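Local atomic coordinates of tail spike protein (Acinetobacter phage vB_AbaP_AS12, PDB entry 6EU4), a protein that probably serves as the trimeric tailspike with which the phage recognises, and may also degrade, surface polysaccharide of its Acinetobacter baumannii host. Residues A[223-228]-A[245-250]; A[198-203]-A[227-232]; A[147-152]-A[175-180]; A[207-212]-A[232-237]; A[252-257]-A[279-284]. All coordinates share one frame; numbering follows the deposited sequence.

Contact 1: residues A[223-228]-A[245-250]; sequences SILTKN and RVQASA
Leu225 and Gln247 stand side by side on one face of two parallel strands, and their side chains make the closest side-chain approach between the segments. Leu225 CD1 lies against the Gln247 chain, touching CB, CG and the amide, with CD at 3.3 Å. The register puts both residues on one face, and like torsions, CG anti to the backbone N in each (chi1 165° for Leu225 and 172° for Gln247), lay the two chains alongside each other. Further along this row, Gln247 NE2 donates to Ser249 OG at 2.8 Å, in the Ser249 conformer modelled here, with the hydroxyl tilted out of the amide plane. In this conformer the hydroxyl also appears to bond Thr279 OG1.

Underneath lies a regular parallel ladder. Gln247 N bonds Ile224 O at 2.9 Å, Thr226 N bonds Gln247 O, and Ser249 N bonds Thr226 O at 2.8 Å. Ser223 and Arg245, neighbours across the ladder, both have left-handed backbone angles. Beside them a water accepts from Arg245 NH2 and reaches Ser223 OG only weakly, while Arg245 NE bonds Gly275 O.

These are successive coils of a parallel beta-helix. Strand 196-200 continues the ladder beyond Leu225, strand 277-279 continues it beyond Gln247, and Phe255 of strand 253-257 packs against Val246 and Ala248. His192 and Met240 of a second subunit pack on Ser223 and Arg245.

Contact 2: residues A[198-203]-A[227-232]; sequences LQYDSA and KNTFEG
A corner of the parallel beta-helix, where one coil's strand gives way to a turn, brings Tyr200 against Asn228 and Gln199 against Lys227. Gln199 and Lys227 run side by side in the same direction, the extended glutamine along the aliphatic part of the lysine, although the exact spacing of the two chains is doubtful. The Gln199 amide is tied back to its own strand, NE2 donating to Thr197 OG1.

The strand pairing is fading here. Lys227 N still donates to Leu198 O, at 3.2 Å, but beyond it the backbones drift apart. Tyr200 N has no partner in the model, and neither has Asn228 O, although both are buried. Asn228 O instead sits against Tyr200 CB at 3.2 Å.

Asn228 takes a left-handed conformation (phi 58°, psi 43°) where the chain turns the corner of the parallel beta-helix. Its side chain reaches back over the preceding coil: ND2 makes a weak bond to Tyr200 O at 3.4 Å and lies beside Ser202 CB, which is carried there by an Asx turn that Asp201 OD1 closes on Ala203 N. The Asn228 and Gln199 amide planes are steeply inclined, 76° apart.

After the corner, Thr229 CG2 meets the Tyr200 ring at its edge, 4.2 Å from CD1. The tyrosine hydroxyl bonds Asp174 OD1, and Thr229 OG1 bonds Ser249 O in the next coil.

Contact 3: residues A[147-152]-A[175-180]; sequences CGFIKT and AIMVAI
Phe149 and Lys151 face Ile176 and Met177 across the interior of a parallel beta-helix, side chains meeting between two walls whose backbones do not pair with each other. Strand 148-151 is hydrogen-bonded to strand 196-200, and strand 175-179 lies beside 131-133 and 211-212, so this contact spans the core instead of running along a sheet. At the start of segment 147-152, Asn136 of a second subunit packs on Cys147.

The packed part is apolar. Ile176 sends its two branches to different partners: CG2 approaches Phe149 CB at 4.1 Å and CG1 approaches Lys151 CB at 4.0 Å. The isoleucine thus touches both inward-facing residues of the strand. Next to it Met177, a selenomethionine in this crystal, is extended with CG anti to the backbone N (chi1 -163°). Its terminal CE therefore reaches the phenyl group, arriving at the ring edge and in its plane. Leu198, Val131 and Tyr125 also pack against the Phe149 side chain.

The other side of strand 148-151 is looser. Ile150 turns away from 175-180, is partly exposed and has two conformers, and lies beside Gln199 and His126 of neighbouring coils.

Lys151 passes from the apolar contact to polar partners. Its amine is strongly engaged, forming a salt bridge with Asp174 and bonding the carbonyl oxygens of Asn155 and Thr153, which probably favours the charged form. To get there the chain bends at chi2 (142°) and again at chi4 (-86°) and passes Ala175, its CD lying 3.3 Å from Ala175 O.

Contact 4: residues A[207-212]-A[232-237]; sequences KGIGLY and GIKSVD
Tyr212 and Lys234 both set CG anti to the backbone N (chi1 -176° and -173°); on the same face of paired strands in two adjoining parallel beta-helix coils, these torsions bring ring and chain together. They cross obliquely, Lys234 CG approaching Tyr212 CD1 at 4.1 Å. The lysine is fully extended, and Ile209 meets it nearly at a right angle, CD1 touching Lys234 CD at 3.9 Å. Its methylene chain is thus flanked by an isoleucine and a tyrosine, while NZ continues to a salt bridge with Glu231 OE1.

Two backbone bonds hold the strands in register. Leu211 N donates to Gly232 O at 2.9 Å, and Lys234 N donates to Leu211 O at 3.0 Å. The chain turns a corner at Gly210 and again at Gly232, one coil later. Gly210 has no CB to press on the carbonyl oxygen of Gly232, which lets the two corners stack closely.

The opposite face of this pair looks into the helix core. There Phe255, Trp243 and Val246 pack on Ile233, and Met177 packs on Leu211. Between the two strands themselves, the apolar row is completed by Leu211 CB, 4.3 Å from Ile233 CG1.

Contact 5: residues A[252-257]-A[279-284]; sequences SRSFIF and TDAGLY
Ser252 O is shared by two backbone donors of the opposite turn, Leu283 N at 2.9 Å and Tyr284 N at 3.3 Å. The first lies in the carbonyl plane on a lone pair; the second comes in tilted from it. Further along, Tyr284 O takes a CA-H...O contact from Arg253 CA and only a weak bond from Ser254 N, at 3.5 Å.

The aliphatic contacts centre on Arg253. Its CD meets the Tyr284 ring at the edge, in plane, 3.9 Å from CD2, and its CG touches Leu283 CD2 at 4.0 Å. Bent at chi3 (-77°), the chain brings the guanidinium under Ile256 CD1, which sits over the centre of one face. Ala281 CB lies 3.5 Å from both Ser252 O and Ser254 OG.

Charge and hydroxyl bonds lead to adjoining coils. Arg253 forms salt bridges with Asp287 and Glu231, one partner lying later in the chain and one earlier, and Ser254 OG bonds Ala248 O. Within the turn, Thr279 OG1 donates to Asp280 OD2.

A short turn laid against the preceding corner, with strand pairing resuming at Arg253 and Tyr284, is typical of stacked coils in a parallel beta-helix.

In the fold
The five contacts sample consecutive coils of the beta-helix. Contacts 1 and 2 share Lys227 and Asn228, their centres about 9 Å apart, and so follow one side of the ladder from strand 196-200 through 219-229 to 241-250. Contact 4 does the same on the next side: Met177 O of contact 3 and Tyr212 N lie 2.9 Å apart, and Ile233 O pairs with Ile256 N of contact 5 at 2.8 Å. Contact 3 bridges these sides through the core. Contacts 3 and 5 are the most distant pair, about 18 Å between centres. Phe230 N lies 2.8 Å from Gly208 O and Phe230 O 2.9 Å from Ser252 N, tying contact 2 to contacts 4 and 5.

Contact 1: residues A[223-228]-A[245-250]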
# COMPACT_ATOMS: atom_id res chain seq x y z
N SER A 223 -9.67 14.51 12.86
CA SER A 223 -10.11 15.87 12.58
C SER A 223 -9.71 16.81 13.72
O SER A 223 -10.53 17.54 14.29
CB SER A 223 -11.61 15.90 12.31
OG SER A 223 -11.85 15.12 11.14
N ILE A 224 -8.43 16.77 14.04
CA ILE A 224 -7.85 17.64 15.06
C ILE A 224 -6.79 18.51 14.40
O ILE A 224 -5.90 18.00 13.72
CB ILE A 224 -7.23 16.83 16.22
CG1 ILE A 224 -8.33 16.11 16.99
CG2 ILE A 224 -6.45 17.77 17.15
CD1 ILE A 224 -7.81 15.10 17.96
N LEU A 225 -6.89 19.80 14.64
CA LEU A 225 -5.94 20.77 14.10
C LEU A 225 -5.17 21.39 15.25
O LEU A 225 -5.77 21.94 16.16
CB LEU A 225 -6.67 21.89 13.36
CG LEU A 225 -5.83 23.15 13.06
CD1 LEU A 225 -4.72 22.85 12.07
CD2 LEU A 225 -6.72 24.28 12.58
N THR A 226 -3.85 21.33 15.20
CA THR A 226 -3.04 22.15 16.09
C THR A 226 -2.32 23.19 15.25
O THR A 226 -1.80 22.88 14.18
CB THR A 226 -2.03 21.32 16.92
OG1 THR A 226 -0.96 20.83 16.11
CG2 THR A 226 -2.71 20.14 17.59
N LYS A 227 -2.30 24.42 15.74
CA LYS A 227 -1.62 25.47 15.00
C LYS A 227 -1.26 26.58 15.97
O LYS A 227 -1.70 26.61 17.13
CB LYS A 227 -2.46 25.99 13.82
CG LYS A 227 -3.72 26.71 14.22
CD LYS A 227 -4.46 27.28 13.00
CE LYS A 227 -3.90 28.62 12.55
NZ LYS A 227 -4.87 29.35 11.67
N ASN A 228 -0.41 27.49 15.48
CA ASN A 228 0.21 28.49 16.33
C ASN A 228 0.99 27.82 17.46
O ASN A 228 0.90 28.24 18.61
CB ASN A 228 -0.81 29.48 16.90
CG ASN A 228 -1.41 30.37 15.83
OD1 ASN A 228 -0.76 30.67 14.85
ND2 ASN A 228 -2.66 30.76 16.01
N ARG A 245 -7.07 12.77 9.40
CA ARG A 245 -7.30 14.20 9.20
C ARG A 245 -6.81 15.02 10.39
O ARG A 245 -7.47 15.98 10.83
CB ARG A 245 -8.77 14.47 8.89
CG ARG A 245 -9.11 14.10 7.44
CD ARG A 245 -8.99 15.27 6.49
NE ARG A 245 -7.68 15.89 6.56
CZ ARG A 245 -7.40 17.03 7.16
NH1 ARG A 245 -6.14 17.46 7.19
NH2 ARG A 245 -8.36 17.76 7.72
N VAL A 246 -5.62 14.69 10.87
CA VAL A 246 -4.94 15.45 11.91
C VAL A 246 -3.92 16.35 11.22
O VAL A 246 -3.10 15.88 10.41
CB VAL A 246 -4.29 14.53 12.95
CG1 VAL A 246 -3.47 15.33 13.95
CG2 VAL A 246 -5.36 13.73 13.66
N GLN A 247 -3.96 17.63 11.55
CA GLN A 247 -3.06 18.61 10.99
C GLN A 247 -2.23 19.18 12.12
O GLN A 247 -2.79 19.59 13.15
CB GLN A 247 -3.81 19.74 10.29
CG GLN A 247 -2.91 20.88 9.84
CD GLN A 247 -3.63 21.99 9.09
OE1 GLN A 247 -4.82 21.91 8.81
NE2 GLN A 247 -2.90 23.05 8.79
N ALA A 248 -0.92 19.18 11.95
CA ALA A 248 -0.01 19.78 12.92
C ALA A 248 0.76 20.89 12.23
O ALA A 248 1.68 20.64 11.44
CB ALA A 248 0.91 18.73 13.53
N SER A 249 0.37 22.13 12.54
CA SER A 249 1.04 23.31 12.04
C SER A 249 1.91 23.86 13.17
O SER A 249 1.41 24.21 14.23
CB SER A 249 0.02 24.35 11.56
OG SER A 249 -0.82 23.79 10.55
N ALA A 250 3.22 23.89 12.94
CA ALA A 250 4.17 24.22 13.99
C ALA A 250 5.34 25.00 13.40
O ALA A 250 5.67 24.82 12.23
CB ALA A 250 4.72 22.96 14.65
O HOH W 1 -10.97 17.46 8.88

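Contact 2: residues A[198-203]-A[227-232]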
# COMPACT_ATOMS: atom_id res chain seq x y z
N LEU A 198 -6.57 22.99 18.64
CA LEU A 198 -5.74 23.35 19.79
C LEU A 198 -4.79 24.42 19.29
O LEU A 198 -3.95 24.14 18.42
CB LEU A 198 -4.94 22.15 20.32
CG LEU A 198 -5.73 20.92 20.74
CD1 LEU A 198 -4.79 19.75 21.01
CD2 LEU A 198 -6.53 21.25 21.98
N GLN A 199 -4.90 25.64 19.81
CA GLN A 199 -4.05 26.72 19.34
C GLN A 199 -3.57 27.58 20.49
O GLN A 199 -4.29 27.78 21.47
CB GLN A 199 -4.79 27.63 18.33
CG GLN A 199 -5.35 26.87 17.14
CD GLN A 199 -5.97 27.79 16.11
OE1 GLN A 199 -5.65 28.99 16.05
NE2 GLN A 199 -6.86 27.24 15.29
N TYR A 200 -2.36 28.14 20.34
CA TYR A 200 -1.97 29.26 21.17
C TYR A 200 -2.52 30.56 20.60
O TYR A 200 -2.73 30.68 19.39
CB TYR A 200 -0.45 29.39 21.28
CG TYR A 200 0.15 28.36 22.19
CD1 TYR A 200 0.47 27.10 21.71
CD2 TYR A 200 0.36 28.63 23.53
CE1 TYR A 200 1.00 26.13 22.56
CE2 TYR A 200 0.90 27.67 24.38
CZ TYR A 200 1.21 26.42 23.88
OH TYR A 200 1.73 25.47 24.73
N ASP A 201 -2.80 31.51 21.49
CA ASP A 201 -3.00 32.91 21.12
C ASP A 201 -1.84 33.37 20.25
O ASP A 201 -0.69 33.35 20.67
CB ASP A 201 -3.11 33.73 22.41
CG ASP A 201 -3.39 35.22 22.17
OD1 ASP A 201 -3.31 35.71 21.02
OD2 ASP A 201 -3.71 35.89 23.18
N SER A 202 -2.14 33.74 18.99
CA SER A 202 -1.07 34.06 18.04
C SER A 202 -0.22 35.23 18.51
O SER A 202 0.91 35.38 18.04
CB SER A 202 -1.65 34.38 16.66
OG SER A 202 -2.40 35.59 16.71
N ALA A 203 -0.72 36.04 19.43
CA ALA A 203 0.03 37.18 19.95
C ALA A 203 1.13 36.79 20.92
O ALA A 203 2.03 37.59 21.17
CB ALA A 203 -0.92 38.16 20.64
N LYS A 227 -2.30 24.42 15.74
CA LYS A 227 -1.62 25.47 15.00
C LYS A 227 -1.26 26.58 15.97
O LYS A 227 -1.70 26.61 17.13
CB LYS A 227 -2.46 25.99 13.82
CG LYS A 227 -3.72 26.71 14.22
CD LYS A 227 -4.46 27.28 13.00
CE LYS A 227 -3.90 28.62 12.55
NZ LYS A 227 -4.87 29.35 11.67
N ASN A 228 -0.41 27.49 15.48
CA ASN A 228 0.21 28.49 16.33
C ASN A 228 0.99 27.82 17.46
O ASN A 228 0.90 28.24 18.61
CB ASN A 228 -0.81 29.48 16.90
CG ASN A 228 -1.41 30.37 15.83
OD1 ASN A 228 -0.76 30.67 14.85
ND2 ASN A 228 -2.66 30.76 16.01
N THR A 229 1.72 26.75 17.14
CA THR A 229 2.55 26.03 18.09
C THR A 229 4.01 26.07 17.66
O THR A 229 4.35 26.35 16.51
CB THR A 229 2.16 24.54 18.22
OG1 THR A 229 2.49 23.83 17.01
CG2 THR A 229 0.69 24.40 18.54
N PHE A 230 4.87 25.75 18.63
CA PHE A 230 6.29 25.48 18.37
C PHE A 230 6.49 24.04 17.94
O PHE A 230 7.19 23.75 16.96
CB PHE A 230 7.08 25.79 19.65
CG PHE A 230 8.55 25.52 19.55
CD1 PHE A 230 9.37 26.31 18.77
CD2 PHE A 230 9.13 24.51 20.30
CE1 PHE A 230 10.74 26.08 18.71
CE2 PHE A 230 10.50 24.28 20.25
CZ PHE A 230 11.29 25.05 19.45
N GLU A 231 5.85 23.12 18.66
CA GLU A 231 5.81 21.70 18.31
C GLU A 231 4.35 21.28 18.31
O GLU A 231 3.61 21.64 19.23
CB GLU A 231 6.64 20.87 19.32
CG GLU A 231 8.11 21.14 19.20
CD GLU A 231 8.95 20.66 20.39
OE1 GLU A 231 8.39 20.22 21.42
OE2 GLU A 231 10.19 20.77 20.31
N GLY A 232 3.93 20.55 17.28
CA GLY A 232 2.51 20.28 17.13
C GLY A 232 2.00 19.17 18.02
O GLY A 232 1.25 19.41 18.97

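Contact 3: residues A[147-152]-A[175-180]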
# COMPACT_ATOMS: atom_id res chain seq x y z
N CYS A 147 -14.45 25.02 17.01
CA CYS A 147 -14.47 24.26 18.26
C CYS A 147 -13.05 24.02 18.73
O CYS A 147 -12.20 23.59 17.95
CB CYS A 147 -15.17 22.91 18.08
SG CYS A 147 -16.86 23.05 17.49
N GLY A 148 -12.78 24.26 20.01
CA GLY A 148 -11.48 23.91 20.52
C GLY A 148 -11.02 24.84 21.62
O GLY A 148 -11.82 25.56 22.22
N PHE A 149 -9.72 24.77 21.87
CA PHE A 149 -9.09 25.40 23.03
C PHE A 149 -8.04 26.38 22.54
O PHE A 149 -7.20 26.02 21.71
CB PHE A 149 -8.43 24.37 23.95
CG PHE A 149 -9.36 23.32 24.48
CD1 PHE A 149 -10.65 23.64 24.87
CD2 PHE A 149 -8.94 22.01 24.58
CE1 PHE A 149 -11.52 22.65 25.36
CE2 PHE A 149 -9.82 21.01 25.05
CZ PHE A 149 -11.11 21.35 25.44
N ILE A 150 -8.07 27.59 23.10
CA ILE A 150 -7.10 28.63 22.81
C ILE A 150 -6.33 28.90 24.10
O ILE A 150 -6.90 29.39 25.08
CB ILE A 150 -7.78 29.91 22.30
CG1 ILE A 150 -8.76 29.58 21.17
CG2 ILE A 150 -6.73 30.92 21.86
CD1 ILE A 150 -8.11 29.01 19.94
N LYS A 151 -5.04 28.59 24.10
CA LYS A 151 -4.22 28.79 25.27
C LYS A 151 -3.56 30.17 25.22
O LYS A 151 -2.96 30.53 24.20
CB LYS A 151 -3.15 27.70 25.36
CG LYS A 151 -2.29 27.87 26.59
CD LYS A 151 -1.95 26.55 27.20
CE LYS A 151 -1.22 26.73 28.51
NZ LYS A 151 0.21 26.88 28.29
N THR A 152 -3.66 30.92 26.32
CA THR A 152 -3.30 32.33 26.35
C THR A 152 -2.00 32.62 27.09
O THR A 152 -1.62 33.80 27.21
CB THR A 152 -4.41 33.15 27.01
OG1 THR A 152 -4.52 32.77 28.38
CG2 THR A 152 -5.75 32.90 26.31
N ALA A 175 2.11 23.17 27.17
CA ALA A 175 1.32 22.50 26.16
C ALA A 175 -0.12 22.97 26.28
O ALA A 175 -0.50 23.58 27.29
CB ALA A 175 1.38 20.98 26.31
N ILE A 176 -0.92 22.73 25.25
CA ILE A 176 -2.34 23.08 25.30
C ILE A 176 -3.14 21.96 25.92
O ILE A 176 -3.97 22.19 26.82
CB ILE A 176 -2.87 23.43 23.89
CG1 ILE A 176 -2.01 24.52 23.26
CG2 ILE A 176 -4.32 23.88 23.98
CD1 ILE A 176 -2.35 24.80 21.81
N MSE A 177 -2.90 20.75 25.45
CA MSE A 177 -3.55 19.55 25.96
C MSE A 177 -2.49 18.48 26.25
O MSE A 177 -1.49 18.37 25.52
CB MSE A 177 -4.61 19.05 24.94
CG MSE A 177 -5.60 18.11 25.48
SE MSE A 177 -7.00 17.84 24.09
CE MSE A 177 -8.37 17.35 25.31
N VAL A 178 -2.69 17.72 27.32
CA VAL A 178 -1.72 16.73 27.79
C VAL A 178 -2.45 15.42 28.05
O VAL A 178 -3.48 15.41 28.74
CB VAL A 178 -1.01 17.19 29.08
CG1 VAL A 178 0.03 16.16 29.54
CG2 VAL A 178 -0.38 18.57 28.87
N ALA A 179 -1.92 14.32 27.52
CA ALA A 179 -2.42 12.98 27.82
C ALA A 179 -1.62 12.41 28.99
O ALA A 179 -0.39 12.37 28.93
CB ALA A 179 -2.28 12.06 26.60
N ILE A 180 -2.31 11.97 30.03
CA ILE A 180 -1.68 11.46 31.25
C ILE A 180 -2.30 10.11 31.62
O ILE A 180 -3.53 10.02 31.75
CB ILE A 180 -1.83 12.45 32.42
CG1 ILE A 180 -1.29 13.82 32.04
CG2 ILE A 180 -1.16 11.89 33.69
CD1 ILE A 180 -1.35 14.90 33.17

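Contact 4: residues A[207-212]-A[232-237]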
# COMPACT_ATOMS: atom_id res chain seq x y z
N LYS A 207 5.61 30.21 21.84
CA LYS A 207 4.59 29.18 21.78
C LYS A 207 5.15 27.89 22.35
O LYS A 207 6.37 27.72 22.46
CB LYS A 207 4.12 28.93 20.35
CG LYS A 207 3.83 30.18 19.54
CD LYS A 207 2.66 30.90 20.08
CE LYS A 207 2.01 31.78 19.01
NZ LYS A 207 2.86 32.94 18.65
N GLY A 208 4.24 26.96 22.65
CA GLY A 208 4.61 25.67 23.20
C GLY A 208 4.17 24.50 22.34
O GLY A 208 4.17 24.58 21.11
N ILE A 209 3.79 23.41 23.00
CA ILE A 209 3.39 22.17 22.35
C ILE A 209 1.88 22.17 22.22
O ILE A 209 1.17 22.56 23.15
CB ILE A 209 3.84 20.96 23.19
CG1 ILE A 209 5.35 20.96 23.39
CG2 ILE A 209 3.38 19.64 22.56
CD1 ILE A 209 5.79 20.11 24.60
N GLY A 210 1.37 21.74 21.07
CA GLY A 210 -0.05 21.60 20.94
C GLY A 210 -0.64 20.48 21.79
O GLY A 210 -1.36 20.71 22.77
N LEU A 211 -0.31 19.25 21.42
CA LEU A 211 -0.72 18.06 22.16
C LEU A 211 0.54 17.35 22.63
O LEU A 211 1.30 16.83 21.81
CB LEU A 211 -1.57 17.14 21.28
CG LEU A 211 -1.90 15.78 21.89
CD1 LEU A 211 -2.76 15.92 23.15
CD2 LEU A 211 -2.58 14.86 20.87
N TYR A 212 0.75 17.32 23.95
CA TYR A 212 1.83 16.55 24.55
C TYR A 212 1.21 15.25 25.05
O TYR A 212 0.46 15.24 26.03
CB TYR A 212 2.52 17.31 25.68
CG TYR A 212 3.71 16.54 26.22
CD1 TYR A 212 4.67 16.03 25.37
CD2 TYR A 212 3.84 16.29 27.58
CE1 TYR A 212 5.74 15.31 25.85
CE2 TYR A 212 4.92 15.57 28.07
CZ TYR A 212 5.86 15.08 27.20
OH TYR A 212 6.95 14.36 27.66
N GLY A 232 3.93 20.55 17.28
CA GLY A 232 2.51 20.28 17.13
C GLY A 232 2.00 19.17 18.02
O GLY A 232 1.25 19.41 18.97
N ILE A 233 2.37 17.94 17.67
CA ILE A 233 1.99 16.73 18.38
C ILE A 233 3.28 16.01 18.77
O ILE A 233 4.17 15.80 17.93
CB ILE A 233 1.07 15.83 17.53
CG1 ILE A 233 -0.25 16.57 17.24
CG2 ILE A 233 0.82 14.49 18.24
CD1 ILE A 233 -1.11 15.90 16.23
N LYS A 234 3.41 15.67 20.05
CA LYS A 234 4.67 15.18 20.61
C LYS A 234 4.42 13.99 21.53
O LYS A 234 3.68 14.11 22.51
CB LYS A 234 5.35 16.31 21.36
CG LYS A 234 6.73 15.99 21.84
CD LYS A 234 7.38 17.24 22.41
CE LYS A 234 8.86 17.05 22.59
NZ LYS A 234 9.50 18.32 23.10
N SER A 235 5.08 12.86 21.24
CA SER A 235 4.85 11.62 21.95
C SER A 235 6.17 10.88 22.12
O SER A 235 7.13 11.11 21.37
CB SER A 235 3.82 10.76 21.20
OG SER A 235 3.52 9.54 21.85
N VAL A 236 6.21 9.98 23.10
CA VAL A 236 7.37 9.15 23.40
C VAL A 236 7.13 7.68 23.04
O VAL A 236 8.00 7.02 22.45
CB VAL A 236 7.75 9.26 24.90
CG1 VAL A 236 8.85 8.30 25.26
CG2 VAL A 236 8.16 10.69 25.27
N ASP A 237 5.99 7.14 23.44
CA ASP A 237 5.66 5.72 23.30
C ASP A 237 4.17 5.69 23.00
O ASP A 237 3.35 5.92 23.89
CB ASP A 237 6.01 4.94 24.56
CG ASP A 237 5.76 3.43 24.44
OD1 ASP A 237 4.90 2.99 23.66
OD2 ASP A 237 6.42 2.67 25.19

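Contact 5: residues A[252-257]-A[279-284]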
# COMPACT_ATOMS: atom_id res chain seq x y z
N SER A 252 8.53 24.71 14.55
CA SER A 252 9.76 23.92 14.59
C SER A 252 9.55 22.48 14.11
O SER A 252 10.15 22.07 13.11
CB SER A 252 10.34 23.94 16.01
OG SER A 252 11.54 23.19 16.07
N ARG A 253 8.73 21.69 14.80
CA ARG A 253 8.48 20.30 14.40
C ARG A 253 6.98 20.01 14.47
O ARG A 253 6.36 20.26 15.50
CB ARG A 253 9.25 19.30 15.27
CG ARG A 253 10.77 19.43 15.18
CD ARG A 253 11.49 18.36 16.01
NE ARG A 253 11.45 18.69 17.42
CZ ARG A 253 11.70 17.82 18.40
NH1 ARG A 253 12.02 16.57 18.14
NH2 ARG A 253 11.63 18.22 19.67
N SER A 254 6.41 19.51 13.38
CA SER A 254 4.97 19.26 13.33
C SER A 254 4.59 18.02 14.13
O SER A 254 3.81 18.10 15.08
CB SER A 254 4.49 19.15 11.89
OG SER A 254 4.66 20.39 11.22
N PHE A 255 5.15 16.86 13.77
CA PHE A 255 4.85 15.58 14.42
C PHE A 255 6.14 15.00 14.99
O PHE A 255 7.14 14.88 14.27
CB PHE A 255 4.28 14.58 13.41
CG PHE A 255 2.92 14.92 12.86
CD1 PHE A 255 1.77 14.51 13.52
CD2 PHE A 255 2.78 15.59 11.66
CE1 PHE A 255 0.51 14.79 12.99
CE2 PHE A 255 1.53 15.88 11.14
CZ PHE A 255 0.40 15.48 11.79
N ILE A 256 6.13 14.66 16.28
CA ILE A 256 7.28 14.07 16.96
C ILE A 256 6.81 12.80 17.65
O ILE A 256 5.93 12.85 18.52
CB ILE A 256 7.88 15.02 18.03
CG1 ILE A 256 8.26 16.38 17.42
CG2 ILE A 256 9.05 14.35 18.73
CD1 ILE A 256 8.35 17.44 18.52
N PHE A 257 7.38 11.65 17.25
CA PHE A 257 7.10 10.37 17.88
C PHE A 257 8.42 9.73 18.29
O PHE A 257 9.44 9.85 17.60
CB PHE A 257 6.32 9.45 16.94
CG PHE A 257 4.87 9.84 16.78
CD1 PHE A 257 4.50 10.80 15.86
CD2 PHE A 257 3.89 9.24 17.56
CE1 PHE A 257 3.17 11.18 15.73
CE2 PHE A 257 2.56 9.59 17.43
CZ PHE A 257 2.20 10.58 16.51
N THR A 279 2.41 21.10 8.48
CA THR A 279 2.70 22.36 7.82
C THR A 279 3.61 23.24 8.68
O THR A 279 3.62 23.16 9.91
CB THR A 279 1.41 23.18 7.46
OG1 THR A 279 0.80 23.68 8.64
CG2 THR A 279 0.37 22.33 6.70
N ASP A 280 4.37 24.08 7.98
CA ASP A 280 5.05 25.25 8.49
C ASP A 280 6.34 24.94 9.26
O ASP A 280 7.11 25.86 9.54
CB ASP A 280 4.13 26.11 9.37
CG ASP A 280 2.86 26.54 8.61
OD1 ASP A 280 3.02 27.17 7.56
OD2 ASP A 280 1.74 26.19 9.01
N ALA A 281 6.61 23.68 9.58
CA ALA A 281 7.75 23.33 10.41
C ALA A 281 9.08 23.80 9.83
O ALA A 281 9.39 23.57 8.65
CB ALA A 281 7.78 21.82 10.60
N GLY A 282 9.90 24.41 10.69
CA GLY A 282 11.18 24.94 10.26
C GLY A 282 12.38 24.05 10.53
O GLY A 282 13.47 24.36 10.04
N LEU A 283 12.19 22.94 11.26
CA LEU A 283 13.27 22.01 11.59
C LEU A 283 13.04 20.63 11.00
O LEU A 283 13.87 20.17 10.22
CB LEU A 283 13.43 21.95 13.12
CG LEU A 283 14.48 20.96 13.66
CD1 LEU A 283 15.85 21.33 13.17
CD2 LEU A 283 14.48 20.90 15.20
N TYR A 284 11.95 19.94 11.38
CA TYR A 284 11.52 18.70 10.75
C TYR A 284 10.01 18.73 10.59
O TYR A 284 9.29 19.16 11.49
CB TYR A 284 11.86 17.46 11.57
CG TYR A 284 13.31 17.25 11.83
CD1 TYR A 284 14.17 16.91 10.79
CD2 TYR A 284 13.83 17.36 13.11
CE1 TYR A 284 15.50 16.71 11.02
CE2 TYR A 284 15.18 17.17 13.34
CZ TYR A 284 16.00 16.85 12.28
OH TYR A 284 17.34 16.63 12.51